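Local atomic coordinates of putative alpha-L-fucosidase (Bacteroides thetaiotaomicron, PDB entry 4H41), a protein that is a putative alpha-L-fucosidase, probably a glycoside hydrolase with a TIM-barrel domain that takes part in breaking down host glycans. Residues Gln220-Glu223 and Lys224-Glu228; Leu120-Gly124 and Arg125-Thr129; Asn273-Ser276 and Phe277-Met281; Met180-Gln183 and Cys184-Ser188; Val258-Lys261 and Leu262-Tyr266. All coordinates share one frame; numbering follows the deposited sequence.

Contact 1 of 5, residues Gln220-Glu223 and Lys224-Glu228; sequences QQHE and KEWNE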
# COMPACT_ATOMS: atom_id res chain seq x y z
N GLN B 220 -17.07 -27.14 15.56
CA GLN B 220 -18.34 -27.61 16.10
C GLN B 220 -19.38 -26.50 16.16
O GLN B 220 -20.53 -26.73 15.77
CB GLN B 220 -18.14 -28.23 17.50
CG GLN B 220 -17.22 -29.47 17.49
CD GLN B 220 -15.72 -29.21 17.74
OE1 GLN B 220 -15.12 -28.23 17.27
NE2 GLN B 220 -15.06 -30.14 18.43
N GLN B 221 -19.00 -25.32 16.65
CA GLN B 221 -19.94 -24.19 16.75
C GLN B 221 -20.28 -23.63 15.37
O GLN B 221 -21.42 -23.28 15.12
CB GLN B 221 -19.36 -23.09 17.65
CG GLN B 221 -20.36 -22.01 18.06
CD GLN B 221 -21.58 -22.52 18.80
OE1 GLN B 221 -21.53 -23.52 19.54
NE2 GLN B 221 -22.70 -21.88 18.60
N HIS B 222 -19.31 -23.58 14.48
CA HIS B 222 -19.54 -23.15 13.10
C HIS B 222 -20.56 -24.08 12.45
O HIS B 222 -21.51 -23.61 11.87
CB HIS B 222 -18.22 -23.18 12.33
CG HIS B 222 -18.34 -22.94 10.86
ND1 HIS B 222 -18.33 -21.65 10.34
CD2 HIS B 222 -18.42 -23.83 9.85
CE1 HIS B 222 -18.42 -21.80 9.03
NE2 HIS B 222 -18.49 -23.10 8.69
N GLU B 223 -20.41 -25.41 12.62
CA GLU B 223 -21.34 -26.37 12.02
C GLU B 223 -22.74 -26.19 12.62
O GLU B 223 -23.75 -26.28 11.91
CB GLU B 223 -20.86 -27.80 12.22
CG GLU B 223 -21.78 -28.83 11.61
CD GLU B 223 -21.30 -30.26 11.72
OE1 GLU B 223 -20.18 -30.47 12.22
OE2 GLU B 223 -22.08 -31.18 11.39
N LYS B 224 -22.81 -26.00 13.90
CA LYS B 224 -24.10 -25.84 14.57
C LYS B 224 -24.86 -24.65 14.01
O LYS B 224 -26.05 -24.75 13.68
CB LYS B 224 -23.89 -25.68 16.07
CG LYS B 224 -25.21 -25.48 16.84
CD LYS B 224 -24.95 -25.26 18.31
CE LYS B 224 -26.25 -25.09 19.11
NZ LYS B 224 -26.81 -23.71 19.03
N GLU B 225 -24.19 -23.54 13.89
CA GLU B 225 -24.87 -22.33 13.43
C GLU B 225 -25.22 -22.39 11.94
O GLU B 225 -26.32 -22.02 11.55
CB GLU B 225 -24.03 -21.08 13.73
CG GLU B 225 -23.89 -20.86 15.24
CD GLU B 225 -23.14 -19.62 15.69
OE1 GLU B 225 -22.84 -18.75 14.85
OE2 GLU B 225 -22.79 -19.54 16.89
N TRP B 226 -24.32 -22.90 11.11
CA TRP B 226 -24.58 -22.97 9.68
C TRP B 226 -25.55 -24.08 9.33
O TRP B 226 -26.28 -23.94 8.35
CB TRP B 226 -23.27 -23.05 8.91
CG TRP B 226 -22.68 -21.69 8.81
CD1 TRP B 226 -21.77 -21.11 9.66
CD2 TRP B 226 -23.13 -20.65 7.93
NE1 TRP B 226 -21.60 -19.79 9.33
CE2 TRP B 226 -22.42 -19.48 8.28
CE3 TRP B 226 -24.05 -20.61 6.87
CZ2 TRP B 226 -22.56 -18.29 7.55
CZ3 TRP B 226 -24.19 -19.43 6.17
CH2 TRP B 226 -23.49 -18.28 6.52
N ASN B 227 -25.67 -25.10 10.18
CA ASN B 227 -26.73 -26.10 10.01
C ASN B 227 -28.09 -25.42 10.09
O ASN B 227 -28.97 -25.65 9.27
CB ASN B 227 -26.60 -27.19 11.09
CG ASN B 227 -27.64 -28.23 10.98
OD1 ASN B 227 -27.71 -28.92 9.97
ND2 ASN B 227 -28.47 -28.37 12.00
N GLU B 228 -28.24 -24.49 11.05
CA GLU B 228 -29.49 -23.75 11.19
C GLU B 228 -29.73 -22.80 10.03
O GLU B 228 -30.86 -22.67 9.56
CB GLU B 228 -29.49 -22.93 12.50
CG GLU B 228 -29.52 -23.79 13.74
CD GLU B 228 -29.78 -23.04 15.03
OE1 GLU B 228 -30.85 -22.40 15.14
OE2 GLU B 228 -28.94 -23.12 15.96

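Contact 2 of 5, residues Leu120-Gly124 and Arg125-Thr129; sequences LYDSG and RYWDT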
# COMPACT_ATOMS: atom_id res chain seq x y z
N LEU B 120 -26.76 -8.03 -5.10
CA LEU B 120 -27.80 -7.19 -4.53
C LEU B 120 -27.23 -5.93 -3.90
O LEU B 120 -26.04 -5.83 -3.60
CB LEU B 120 -28.64 -8.00 -3.51
CG LEU B 120 -29.42 -9.19 -4.09
CD1 LEU B 120 -30.36 -9.76 -3.06
CD2 LEU B 120 -30.20 -8.78 -5.37
N TYR B 121 -28.12 -4.97 -3.70
CA TYR B 121 -27.78 -3.67 -3.16
C TYR B 121 -27.44 -3.79 -1.66
O TYR B 121 -28.12 -4.51 -0.92
CB TYR B 121 -28.95 -2.70 -3.38
CG TYR B 121 -28.77 -1.35 -2.73
CD1 TYR B 121 -27.80 -0.46 -3.18
CD2 TYR B 121 -29.54 -0.98 -1.64
CE1 TYR B 121 -27.61 0.78 -2.56
CE2 TYR B 121 -29.36 0.25 -1.01
CZ TYR B 121 -28.38 1.12 -1.46
OH TYR B 121 -28.21 2.28 -0.76
N ASP B 122 -26.44 -3.04 -1.23
CA ASP B 122 -26.00 -2.97 0.17
C ASP B 122 -26.24 -1.54 0.67
O ASP B 122 -25.52 -0.61 0.30
CB ASP B 122 -24.52 -3.37 0.25
CG ASP B 122 -23.94 -3.42 1.67
OD1 ASP B 122 -24.61 -2.94 2.61
OD2 ASP B 122 -22.78 -3.84 1.81
N SER B 123 -27.26 -1.36 1.52
CA SER B 123 -27.62 -0.01 1.98
C SER B 123 -26.73 0.56 3.07
O SER B 123 -26.85 1.76 3.34
CB SER B 123 -29.05 0.02 2.51
OG SER B 123 -29.15 -0.54 3.82
N GLY B 124 -25.96 -0.26 3.74
CA GLY B 124 -25.15 0.14 4.88
C GLY B 124 -25.85 -0.05 6.22
O GLY B 124 -25.20 -0.07 7.26
N ARG B 125 -27.18 -0.24 6.22
CA ARG B 125 -27.99 -0.37 7.45
C ARG B 125 -27.63 -1.63 8.23
O ARG B 125 -27.53 -1.58 9.45
CB ARG B 125 -29.49 -0.39 7.13
CG ARG B 125 -30.00 0.97 6.66
CD ARG B 125 -31.51 0.95 6.43
NE ARG B 125 -31.91 2.08 5.59
CZ ARG B 125 -32.11 2.07 4.27
NH1 ARG B 125 -32.01 0.94 3.59
NH2 ARG B 125 -32.45 3.18 3.63
N TYR B 126 -27.42 -2.75 7.54
CA TYR B 126 -26.98 -3.96 8.21
C TYR B 126 -25.59 -3.73 8.85
O TYR B 126 -25.39 -4.06 10.02
CB TYR B 126 -26.95 -5.15 7.23
CG TYR B 126 -25.98 -6.24 7.64
CD1 TYR B 126 -26.16 -6.96 8.81
CD2 TYR B 126 -24.89 -6.56 6.84
CE1 TYR B 126 -25.27 -7.97 9.19
CE2 TYR B 126 -24.00 -7.57 7.21
CZ TYR B 126 -24.21 -8.29 8.37
OH TYR B 126 -23.34 -9.29 8.78
N TRP B 127 -24.66 -3.16 8.10
CA TRP B 127 -23.31 -2.91 8.67
C TRP B 127 -23.38 -1.99 9.91
O TRP B 127 -22.62 -2.19 10.85
CB TRP B 127 -22.38 -2.31 7.63
CG TRP B 127 -22.06 -3.26 6.52
CD1 TRP B 127 -22.35 -3.10 5.20
CD2 TRP B 127 -21.45 -4.55 6.64
NE1 TRP B 127 -21.93 -4.19 4.48
CE2 TRP B 127 -21.40 -5.12 5.35
CE3 TRP B 127 -20.91 -5.28 7.73
CZ2 TRP B 127 -20.86 -6.39 5.11
CZ3 TRP B 127 -20.34 -6.54 7.47
CH2 TRP B 127 -20.26 -7.04 6.17
N ASP B 128 -24.29 -1.03 9.92
CA ASP B 128 -24.43 -0.11 11.04
C ASP B 128 -25.21 -0.67 12.24
O ASP B 128 -25.14 -0.08 13.31
CB ASP B 128 -25.13 1.18 10.56
CG ASP B 128 -24.29 1.97 9.58
OD1 ASP B 128 -23.08 1.68 9.46
OD2 ASP B 128 -24.85 2.83 8.87
N THR B 129 -25.98 -1.77 12.08
CA THR B 129 -26.82 -2.30 13.16
C THR B 129 -26.59 -3.76 13.54
O THR B 129 -26.95 -4.15 14.65
CB THR B 129 -28.29 -2.22 12.74
OG1 THR B 129 -28.52 -3.06 11.60
CG2 THR B 129 -28.76 -0.77 12.49
O HOH W 1 -25.48 -2.98 5.20

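Contact 3 of 5, residues Asn273-Ser276 and Phe277-Met281; sequences NAES and FDRDM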
# COMPACT_ATOMS: atom_id res chain seq x y z
N ASN B 273 -14.77 -19.47 -2.20
CA ASN B 273 -14.38 -18.13 -2.62
C ASN B 273 -12.92 -18.06 -2.21
O ASN B 273 -12.60 -17.81 -1.03
CB ASN B 273 -15.25 -17.04 -2.02
CG ASN B 273 -14.74 -15.66 -2.35
OD1 ASN B 273 -13.70 -15.49 -2.98
ND2 ASN B 273 -15.45 -14.65 -1.91
N ALA B 274 -12.05 -18.41 -3.15
CA ALA B 274 -10.62 -18.48 -2.94
C ALA B 274 -10.02 -17.10 -3.07
O ALA B 274 -9.84 -16.61 -4.17
CB ALA B 274 -9.97 -19.43 -3.94
N GLU B 275 -9.79 -16.46 -1.93
CA GLU B 275 -9.25 -15.10 -1.90
C GLU B 275 -7.86 -15.06 -2.53
O GLU B 275 -6.98 -15.82 -2.14
CB GLU B 275 -9.20 -14.59 -0.48
CG GLU B 275 -10.60 -14.44 0.09
CD GLU B 275 -10.66 -13.95 1.53
OE1 GLU B 275 -9.63 -14.04 2.23
OE2 GLU B 275 -11.70 -13.34 1.89
N SER B 276 -7.66 -14.13 -3.49
CA SER B 276 -6.38 -14.00 -4.19
C SER B 276 -5.58 -12.81 -3.71
O SER B 276 -4.54 -12.46 -4.30
CB SER B 276 -6.64 -14.00 -5.70
OG SER B 276 -7.65 -13.10 -6.07
N PHE B 277 -5.97 -12.26 -2.54
CA PHE B 277 -5.24 -11.20 -1.84
C PHE B 277 -4.71 -11.79 -0.53
O PHE B 277 -5.26 -12.78 -0.04
CB PHE B 277 -6.10 -9.97 -1.60
CG PHE B 277 -7.32 -10.23 -0.75
CD1 PHE B 277 -8.49 -10.69 -1.32
CD2 PHE B 277 -7.27 -10.10 0.63
CE1 PHE B 277 -9.61 -10.96 -0.54
CE2 PHE B 277 -8.39 -10.35 1.41
CZ PHE B 277 -9.57 -10.73 0.81
N ASP B 278 -3.66 -11.19 0.03
CA ASP B 278 -3.02 -11.70 1.21
C ASP B 278 -3.56 -11.05 2.49
O ASP B 278 -3.43 -9.87 2.68
CB ASP B 278 -1.48 -11.48 1.10
CG ASP B 278 -0.70 -12.53 1.85
OD1 ASP B 278 -0.96 -12.69 3.06
OD2 ASP B 278 0.18 -13.23 1.20
N ARG B 279 -4.10 -11.84 3.40
CA ARG B 279 -4.58 -11.36 4.70
C ARG B 279 -3.48 -11.39 5.77
O ARG B 279 -3.74 -10.99 6.89
CB ARG B 279 -5.76 -12.25 5.19
CG ARG B 279 -7.05 -11.88 4.57
CD ARG B 279 -8.18 -12.63 5.26
NE ARG B 279 -9.38 -12.40 4.52
CZ ARG B 279 -10.11 -11.31 4.55
NH1 ARG B 279 -9.87 -10.37 5.46
NH2 ARG B 279 -11.16 -11.19 3.77
N ASP B 280 -2.29 -11.88 5.48
CA ASP B 280 -1.23 -12.02 6.50
C ASP B 280 -0.27 -10.86 6.53
O ASP B 280 0.71 -10.91 7.28
CB ASP B 280 -0.44 -13.31 6.22
CG ASP B 280 -1.29 -14.56 6.20
OD1 ASP B 280 -2.24 -14.63 6.98
OD2 ASP B 280 -1.01 -15.47 5.37
N MSE B 281 -0.52 -9.82 5.76
CA MSE B 281 0.42 -8.72 5.55
C MSE B 281 -0.06 -7.41 6.15
O MSE B 281 -1.26 -7.18 6.27
CB MSE B 281 0.63 -8.53 4.05
CG MSE B 281 1.17 -9.77 3.35
SE MSE B 281 3.04 -10.04 3.78
CE MSE B 281 2.99 -11.70 4.72
O HOH W 2 -6.64 -14.11 2.02

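Contact 4 of 5, residues Met180-Gln183 and Cys184-Ser188; sequences MGKQ and CKDIS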
# COMPACT_ATOMS: atom_id res chain seq x y z
N MSE B 180 -34.94 -12.41 -0.03
CA MSE B 180 -34.20 -11.95 -1.21
C MSE B 180 -34.03 -13.07 -2.20
O MSE B 180 -34.32 -12.86 -3.38
CB MSE B 180 -32.85 -11.35 -0.78
CG MSE B 180 -33.06 -10.06 0.01
SE MSE B 180 -31.47 -9.16 0.72
CE MSE B 180 -30.64 -10.65 1.65
N GLY B 181 -33.69 -14.28 -1.74
CA GLY B 181 -33.60 -15.42 -2.64
C GLY B 181 -34.91 -15.73 -3.33
O GLY B 181 -34.92 -16.00 -4.53
N LYS B 182 -36.01 -15.70 -2.58
CA LYS B 182 -37.33 -15.99 -3.17
C LYS B 182 -37.69 -14.97 -4.25
O LYS B 182 -38.20 -15.36 -5.30
CB LYS B 182 -38.41 -16.01 -2.10
CG LYS B 182 -39.80 -16.32 -2.69
CD LYS B 182 -40.83 -16.66 -1.68
CE LYS B 182 -42.24 -16.64 -2.29
NZ LYS B 182 -42.38 -17.68 -3.35
N GLN B 183 -37.49 -13.68 -3.99
CA GLN B 183 -37.84 -12.66 -4.99
C GLN B 183 -36.99 -12.80 -6.24
O GLN B 183 -37.50 -12.74 -7.34
CB GLN B 183 -37.73 -11.26 -4.44
CG GLN B 183 -38.45 -10.26 -5.35
CD GLN B 183 -38.21 -8.84 -4.95
OE1 GLN B 183 -37.61 -8.58 -3.91
NE2 GLN B 183 -38.57 -7.90 -5.83
N CYS B 184 -35.69 -13.03 -6.07
CA CYS B 184 -34.80 -13.27 -7.21
C CYS B 184 -35.28 -14.44 -8.07
O CYS B 184 -35.34 -14.35 -9.30
CB CYS B 184 -33.38 -13.52 -6.70
SG CYS B 184 -32.61 -12.05 -6.00
N LYS B 185 -35.57 -15.54 -7.43
CA LYS B 185 -35.98 -16.74 -8.15
C LYS B 185 -37.33 -16.58 -8.82
O LYS B 185 -37.49 -16.98 -9.97
CB LYS B 185 -36.02 -17.95 -7.21
CG LYS B 185 -34.60 -18.43 -6.90
CD LYS B 185 -34.52 -19.86 -6.56
CE LYS B 185 -33.08 -20.33 -6.53
NZ LYS B 185 -32.62 -20.75 -7.87
N ASP B 186 -38.29 -16.00 -8.11
CA ASP B 186 -39.64 -15.78 -8.66
C ASP B 186 -39.62 -14.88 -9.88
O ASP B 186 -40.23 -15.23 -10.88
CB ASP B 186 -40.55 -15.14 -7.61
CG ASP B 186 -41.06 -16.08 -6.53
OD1 ASP B 186 -40.89 -17.30 -6.67
OD2 ASP B 186 -41.63 -15.58 -5.53
N ILE B 187 -38.91 -13.73 -9.80
CA ILE B 187 -38.94 -12.77 -10.89
C ILE B 187 -38.20 -13.29 -12.11
O ILE B 187 -38.51 -12.87 -13.21
CB ILE B 187 -38.41 -11.38 -10.45
CG1 ILE B 187 -39.03 -10.26 -11.29
CG2 ILE B 187 -36.85 -11.32 -10.45
CD1 ILE B 187 -38.80 -8.95 -10.78
N SER B 188 -37.18 -14.13 -11.91
CA SER B 188 -36.32 -14.56 -13.02
C SER B 188 -36.61 -15.97 -13.49
O SER B 188 -35.84 -16.52 -14.29
CB SER B 188 -34.85 -14.47 -12.60
OG SER B 188 -34.53 -15.42 -11.61

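Contact 5 of 5, residues Val258-Lys261 and Leu262-Tyr266; sequences VNKK and LADKY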
# COMPACT_ATOMS: atom_id res chain seq x y z
N VAL B 258 -16.50 -29.91 6.88
CA VAL B 258 -17.77 -29.54 7.48
C VAL B 258 -18.66 -28.75 6.50
O VAL B 258 -19.85 -29.04 6.43
CB VAL B 258 -17.53 -28.74 8.78
CG1 VAL B 258 -18.72 -27.88 9.11
CG2 VAL B 258 -17.19 -29.68 9.93
N ASN B 259 -18.12 -27.79 5.78
CA ASN B 259 -18.90 -26.99 4.84
C ASN B 259 -19.47 -27.88 3.70
O ASN B 259 -20.62 -27.71 3.32
CB ASN B 259 -18.09 -25.82 4.31
CG ASN B 259 -17.85 -24.76 5.35
OD1 ASN B 259 -18.51 -24.76 6.40
ND2 ASN B 259 -16.94 -23.85 5.08
N LYS B 260 -18.74 -28.90 3.31
CA LYS B 260 -19.19 -29.83 2.26
C LYS B 260 -20.28 -30.75 2.81
O LYS B 260 -21.30 -30.99 2.15
CB LYS B 260 -17.98 -30.59 1.69
CG LYS B 260 -18.32 -31.68 0.69
CD LYS B 260 -18.94 -31.22 -0.58
CE LYS B 260 -19.09 -32.43 -1.49
NZ LYS B 260 -20.34 -32.38 -2.26
N LYS B 261 -20.10 -31.21 4.03
CA LYS B 261 -21.10 -32.05 4.73
C LYS B 261 -22.46 -31.32 4.84
O LYS B 261 -23.51 -31.90 4.57
CB LYS B 261 -20.57 -32.39 6.12
CG LYS B 261 -21.55 -33.27 6.93
CD LYS B 261 -20.92 -33.84 8.18
CE LYS B 261 -20.36 -32.81 9.12
NZ LYS B 261 -20.16 -33.35 10.50
N LEU B 262 -22.41 -30.04 5.29
CA LEU B 262 -23.61 -29.18 5.36
C LEU B 262 -24.24 -28.93 4.00
O LEU B 262 -25.47 -29.10 3.86
CB LEU B 262 -23.26 -27.85 6.02
CG LEU B 262 -22.95 -27.93 7.50
CD1 LEU B 262 -22.48 -26.62 8.01
CD2 LEU B 262 -24.13 -28.41 8.26
N ALA B 263 -23.45 -28.64 2.98
CA ALA B 263 -24.01 -28.48 1.63
C ALA B 263 -24.71 -29.75 1.17
O ALA B 263 -25.84 -29.68 0.66
CB ALA B 263 -22.90 -28.12 0.64
N ASP B 264 -24.09 -30.91 1.40
CA ASP B 264 -24.70 -32.19 1.01
C ASP B 264 -26.00 -32.47 1.76
O ASP B 264 -26.96 -32.93 1.15
CB ASP B 264 -23.73 -33.33 1.23
CG ASP B 264 -22.58 -33.35 0.24
OD1 ASP B 264 -22.61 -32.54 -0.74
OD2 ASP B 264 -21.64 -34.13 0.45
N LYS B 265 -26.04 -32.15 3.05
CA LYS B 265 -27.24 -32.35 3.87
C LYS B 265 -28.42 -31.56 3.35
O LYS B 265 -29.55 -32.03 3.40
CB LYS B 265 -26.93 -31.94 5.31
CG LYS B 265 -28.08 -32.17 6.28
CD LYS B 265 -27.59 -31.95 7.69
CE LYS B 265 -28.70 -32.11 8.69
NZ LYS B 265 -28.19 -31.74 10.05
N TYR B 266 -28.17 -30.36 2.84
CA TYR B 266 -29.23 -29.46 2.37
C TYR B 266 -29.31 -29.31 0.86
O TYR B 266 -30.13 -28.53 0.38
CB TYR B 266 -29.05 -28.10 3.03
CG TYR B 266 -29.31 -28.19 4.51
CD1 TYR B 266 -30.59 -28.45 5.00
CD2 TYR B 266 -28.26 -28.18 5.42
CE1 TYR B 266 -30.83 -28.64 6.35
CE2 TYR B 266 -28.49 -28.36 6.78
CZ TYR B 266 -29.78 -28.55 7.25
OH TYR B 266 -30.02 -28.78 8.58

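Contact 1 of 5, residues Gln220-Glu223 and Lys224-Glu228
Different first torsions bring Gln-221 and Glu-225 together, one turn apart on helix 219-233. The glutamine throws its CG to the side away from its own nitrogen (chi1 -168°) and then bends at chi2, while the glutamate keeps CG beside its backbone N (chi1 -65°) and runs on extended. NE2 of Gln-221 can therefore donate to OE2 of Glu-225 at 2.9 Å, along an almost perfectly straight N-H line. OE2 lies in the plane of the amide, yet is met from its anti side and slightly out of the carboxylate plane; the amide and carboxylate planes stand 75° apart. The other oxygen, OE1, forms a salt bridge with Arg-168 and takes the backbone N-H of Ala-169. On a neighbouring face of the helix, the rings of His-222 and Trp-226 meet obliquely, with 4.6 Å between the imidazole centroid and that of the indole five-membered ring. CD1 of Trp-226 sits over one imidazole face near its rim, 3.5 Å from CE1 of His-222. The carbonyl O of His-222 lies in the indole plane at its edge, 3.3 Å from CD1 of Trp-226, and also accepts the helical bond from Trp-226 N at 3.0 Å. Farther out, NE2 of His-222 bonds to Asn-259, NE1 of Trp-226 to the carbonyl of Ser-167, and Phe-242 meets the indole edge-to-face. With both carboxylate oxygens engaged and an arginine beside it, Glu-225 is likely to remain ionised, and its bond to Gln-221 links this ion pair to the preceding helical turn.

Contact 2 of 5, residues Leu120-Gly124 and Arg125-Thr129
Asp-122 and Trp-127 meet where the loop after strand 115-119 of the TIM barrel turns into helix 125-129; the aspartate makes an Asx turn there. Its CB leads to a CG lying anti to the backbone N (chi1 -176°), which sets CG 3.5 Å from NE1 of Trp-127. At the tip the two oxygens divide the work. OD1 accepts the backbone N-H of Gly-124 at 3.2 Å, closing the Asx turn from the anti side and well out of the carboxylate plane. OD2 uses its syn lone pair for Trp-127 NE1 at 2.8 Å, in the plane of the indole, although the ring and carboxylate planes are 41° apart; OD2 also bonds to His-44. An alanine here would remove both oxygens and would probably free the indole to turn, with its NE1 left without a mate. Gly-124, at the N-cap position, has a positive phi of 93° at which any CB would collide with the carbonyl O of Ser-123. Its own carbonyl O starts the helix by accepting Asp-128 N at 3.0 Å. Salt bridges from Arg-125 to Asp-138 and from Asp-128 to Arg-79 fasten the short helix to its surroundings. A second link to the helix runs through a water, which donates to OD1 of Asp-122 at 2.7 Å and accepts from the backbone N of Trp-127 at 3.0 Å.

Contact 3 of 5, residues Asn273-Ser276 and Phe277-Met281
Glu-275 and Arg-279 form a two-pronged salt bridge across the loop that leaves strand 269-273 of the TIM barrel. The guanidinium comes side-on. NE donates to OE1 of Glu-275 at 2.8 Å through the syn lone pair, while NH2 donates to OE2 at 2.9 Å, nearly straight and in the guanidinium plane but 25° out of the carboxylate plane. OE1 has a further donor, a water 3.0 Å away that also donates to the carbonyl O of Phe-277 at 2.8 Å, so one solvent molecule joins acid and backbone. Phe-277 wedges in beside the ion pair. Its chi1 of 61° swings the ring back over the preceding residues, bringing CZ to 3.5 Å from CD of Glu-275, and CE2 lies over one guanidinium face, offset toward the rim. The backbone of Glu-275 is satisfied as well, its N by Asp-244 and its O by Lys-296, while OG of Ser-276 bonds to Thr-310. An unidentified ligand, probably from the crystallisation liquor, takes a hydrogen bond from Asn-273 ND2 and a weak one from Arg-279 NH2; the salt bridge probably helps to orient the guanidinium beside it. Farther along, OD1 of Asp-278 accepts the backbone N of Asp-280 at 2.9 Å, closing an Asx turn. One donor is the exception: the backbone N of Phe-277 is buried here, and no acceptor is modelled for it.

Contact 4 of 5, residues Met180-Gln183 and Cys184-Ser188
Helix 173-187, the crossover helix of the beta-alpha-beta unit between barrel strands 157-162 and 193-195, brings Lys-182 and Asp-186 together one turn apart on its outer face. The lysine runs extended to CE and bends only at chi4 (63°), which tips NZ toward the aspartate. NZ donates to OD2 of Asp-186 at 3.1 Å, through the syn lone pair, in an exposed salt bridge. Beneath it the backbone of the same two residues is bonded, Asp-186 N to Lys-182 O at 2.9 Å. The neighbouring i to i+4 bonds are equally regular: Cys-184 N reaches Met-180 O at 3.0 Å, and Ile-187 N reaches Gln-183 O at the same length. Against that last carbonyl O rests the CG2 methyl of Ile-187, 3.5 Å away. The helix closes at Ser-188, where the carbonyl O of Cys-184 is gripped twice, by OG of Ser-188 at 2.7 Å and by its backbone N at 3.2 Å, the two donors arriving from opposite faces of the carbonyl plane. OG is in turn bonded to Trp-160 NE1 and Leu-191 N, which fixes the helix end to strand 157-162 and to the following turn. Selenomethionine Met-180, Cys-184 and Ile-187 pack on strand 157-162, while Gln-183 bonds to Lys-140 of helix 136-151. A charged outer edge over an apolar side facing the strands is the amphipathic pattern of a TIM-barrel crossover helix.

Contact 5 of 5, residues Val258-Lys261 and Leu262-Tyr266
Lys-260 and Asp-264 pair across one turn of helix 252-266, the TIM-barrel crossover helix that follows strand 239-243 and leads to strand 269-273. NZ of Lys-260 donates to OD1 of Asp-264 at 2.7 Å, on the syn side of the carboxylate, making a short salt bridge. Bends at chi2 (65°) and chi4 fold the lysine chain along the helix, and its CE passes 3.6 Å from OD2 of Asp-264. The pair is framed by the backbone bond of the same residues, Asp-264 N to Lys-260 O at 2.9 Å. With a serine in place of Lys-260 the ammonium group is gone, and the Asp-264 carboxylate would probably lose its partner within the helix and turn more freely. Around the side of the helix lies the apolar counterpart: Val-258 and Leu-262 run side by side in the same direction, CG1 of Val-258 and CD1 of Leu-262 being 4.1 Å apart. Leu-262 N closes this turn on Val-258 O at 3.0 Å. The next shell sets the helix in the barrel. Leu-262 packs on Phe-230 of helix 219-233, Lys-261 makes a salt bridge to Glu-223 on that helix, and both Lys-265 NZ and Tyr-266 OH bond to Asn-227 OD1. Toward strand 269-273, Ala-263 rests on Cys-270. The methyl CB of Ala-263 also lies 3.5 Å from the carbonyl O of Asn-259, whose acceptor role is filled by Ala-263 N at 3.0 Å.

How the contacts relate
Each contact is a turn-scale one between adjoining segments, so along the chain they follow in series and none nests in or crosses another. Contact 2 comes first, closing the loop after strand 115-119 onto a short helix. Contact 4 follows on helix 173-187 and touches contact 2, since Leu-120 packs against Met-180 and Cys-184. Contacts 1 and 5 lie on helices 219-233 and 252-266, neighbours around the barrel, with centres about 11 Å apart; Trp-226 packs on Leu-262 and Glu-223 on Val-258. Contact 3 closes the loop leaving strand 269-273, its nearest atoms about 9 Å from contact 5. Contacts 3 and 4 lie on opposite sides of the chain's centre.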